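PDB 4UML: ganglioside-induced differentiation-associated protein 2 from Homo sapiens, which has an N-terminal macro domain, a fold that in many relatives binds ADP-ribose or related nucleotides, and probably takes part in signalling. Local coordinates for residues A[71-76]-A[127-132]. Residues are numbered along the deposited sequence; the frame is centred on the assembly and turned at random.
Sequences AIVNTS and IHTVGP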
loop_
_atom_site.group_PDB
_atom_site.type_symbol
_atom_site.label_atom_id
_atom_site.label_comp_id
_atom_site.label_asym_id
_atom_site.label_seq_id
_atom_site.Cartn_x
_atom_site.Cartn_y
_atom_site.Cartn_z
ATOM N N ALA A 71 10.125 0.290 0.343
ATOM C CA ALA A 71 9.297 1.339 -0.217
ATOM C C ALA A 71 8.019 1.535 0.598
ATOM O O ALA A 71 7.423 0.577 1.121
ATOM C CB ALA A 71 8.929 1.018 -1.657
ATOM N N ILE A 72 7.618 2.784 0.718
ATOM C CA ILE A 72 6.285 3.130 1.169
ATOM C C ILE A 72 5.534 3.732 -0.010
ATOM O O ILE A 72 6.134 4.219 -0.989
ATOM C CB ILE A 72 6.258 4.038 2.416
ATOM C CG1 ILE A 72 6.922 5.394 2.136
ATOM C CG2 ILE A 72 6.886 3.355 3.606
ATOM C CD1 ILE A 72 6.210 6.488 2.849
ATOM N N VAL A 73 4.218 3.654 0.081
ATOM C CA VAL A 73 3.332 4.047 -0.985
ATOM C C VAL A 73 2.595 5.363 -0.661
ATOM O O VAL A 73 2.019 5.523 0.396
ATOM C CB VAL A 73 2.304 2.952 -1.248
ATOM C CG1 VAL A 73 1.339 3.382 -2.350
ATOM C CG2 VAL A 73 2.971 1.626 -1.603
ATOM N N ASN A 74 2.688 6.296 -1.592
ATOM C CA ASN A 74 2.009 7.563 -1.560
ATOM C C ASN A 74 0.852 7.458 -2.543
ATOM O O ASN A 74 0.955 6.792 -3.580
ATOM C CB ASN A 74 2.951 8.689 -1.962
ATOM C CG ASN A 74 2.251 10.063 -1.948
ATOM O OD1 ASN A 74 1.441 10.324 -1.093
ATOM N ND2 ASN A 74 2.530 10.890 -2.936
ATOM N N THR A 75 -0.286 7.999 -2.144
ATOM C CA THR A 75 -1.467 8.047 -2.992
ATOM C C THR A 75 -1.763 9.504 -3.322
ATOM O O THR A 75 -1.703 10.369 -2.424
ATOM C CB THR A 75 -2.655 7.290 -2.385
ATOM O OG1 THR A 75 -3.654 7.107 -3.385
ATOM C CG2 THR A 75 -3.258 7.982 -1.151
ATOM N N SER A 76 -2.055 9.780 -4.598
ATOM C CA SER A 76 -2.040 11.170 -5.076
ATOM C C SER A 76 -3.037 11.438 -6.205
ATOM O O SER A 76 -3.971 10.660 -6.415
ATOM C CB SER A 76 -0.621 11.520 -5.482
ATOM O OG SER A 76 -0.391 12.911 -5.515
ATOM N N ILE A 127 6.830 4.726 -3.590
ATOM C CA ILE A 127 6.089 4.415 -4.801
ATOM C C ILE A 127 4.830 5.294 -4.814
ATOM O O ILE A 127 3.985 5.204 -3.922
ATOM C CB ILE A 127 5.728 2.914 -4.879
ATOM C CG1 ILE A 127 7.010 2.098 -4.927
ATOM C CG2 ILE A 127 4.847 2.647 -6.115
ATOM C CD1 ILE A 127 6.800 0.628 -4.681
ATOM N N HIS A 128 4.724 6.163 -5.820
ATOM C CA HIS A 128 3.606 7.055 -5.945
ATOM C C HIS A 128 2.585 6.420 -6.873
ATOM O O HIS A 128 2.939 5.909 -7.959
ATOM C CB HIS A 128 4.077 8.389 -6.525
ATOM C CG HIS A 128 5.213 9.010 -5.772
ATOM N ND1 HIS A 128 5.019 9.917 -4.753
ATOM C CD2 HIS A 128 6.550 8.822 -5.860
ATOM C CE1 HIS A 128 6.189 10.284 -4.257
ATOM N NE2 HIS A 128 7.139 9.646 -4.923
ATOM N N THR A 129 1.327 6.462 -6.471
ATOM C CA THR A 129 0.259 5.953 -7.323
ATOM C C THR A 129 -0.991 6.830 -7.245
ATOM O O THR A 129 -1.072 7.694 -6.371
ATOM C CB THR A 129 -0.053 4.496 -6.932
ATOM O OG1 THR A 129 -0.803 3.881 -7.973
ATOM C CG2 THR A 129 -0.789 4.411 -5.597
ATOM N N VAL A 130 -1.962 6.593 -8.125
ATOM C CA VAL A 130 -3.184 7.441 -8.229
ATOM C C VAL A 130 -4.420 6.555 -8.369
ATOM O O VAL A 130 -4.612 5.872 -9.366
ATOM C CB VAL A 130 -3.099 8.377 -9.463
ATOM C CG1 VAL A 130 -4.384 9.200 -9.680
ATOM C CG2 VAL A 130 -1.861 9.264 -9.385
ATOM N N GLY A 131 -5.233 6.549 -7.342
ATOM C CA GLY A 131 -6.465 5.812 -7.345
ATOM C C GLY A 131 -7.544 6.574 -8.119
ATOM O O GLY A 131 -7.419 7.772 -8.385
ATOM N N PRO A 132 -8.606 5.870 -8.481
ATOM C CA PRO A 132 -9.636 6.503 -9.313
ATOM C C PRO A 132 -10.528 7.431 -8.458
ATOM O O PRO A 132 -10.732 7.189 -7.253
ATOM C CB PRO A 132 -10.426 5.306 -9.806
ATOM C CG PRO A 132 -10.361 4.351 -8.674
ATOM C CD PRO A 132 -8.968 4.502 -8.101
HETATM O O HOH W 1 -4.958 8.664 -5.150
#
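Asn74 and His128, side by side on neighbouring parallel strands, illustrate how a buried sheet can add a side-chain hydrogen bond to its backbone ladder. Asn74 CG stands anti to the backbone N (chi1 180°), which carries the amide across to the imidazole edge; ND2 donates to His128 ND1 at 3.2 Å in a nearly straight bond. The donor lies in the ring plane although amide and ring planes are almost perpendicular, 87° apart. Asn74 OD1 accepts a hydrogen bond from Ser87 OG of helix 85-94, and His128 NE2 is paired with Thr116 OG1 on the next strand. Replacing Asn74 with an alanine removes both amide atoms and would probably leave His128 ND1 without its donor and Ser87 OG without its acceptor, the imidazole freer to turn.

The backbone ladder flanking this pair is close: Ile127 N reaches Ile72 O at 2.7 Å, Asn74 N meets Ile127 O, and Asn74 O receives Thr129 N, both at 2.9 Å. The face bearing Val73, Ile127 and Thr129 is covered by helix 139-159; within it Val73 CG1 lies 4.0 Å from Thr129 CG2. Nearby, Ile127 CD1 lies 3.7 Å from Ala71 CB.

Beyond the Ser76 N to Thr129 O bond the backbones part: Ser76 O and Gly131 N are 4.4 Å apart. A single water, among buried residues, links them, donating to Ser76 O (2.6 Å) and Thr75 OG1, itself bonded to Ile170 O, while accepting from Gly131 N. Since His128 ND1 accepts from Asn74, the ring proton probably sits on NE2, facing Thr116 OG1.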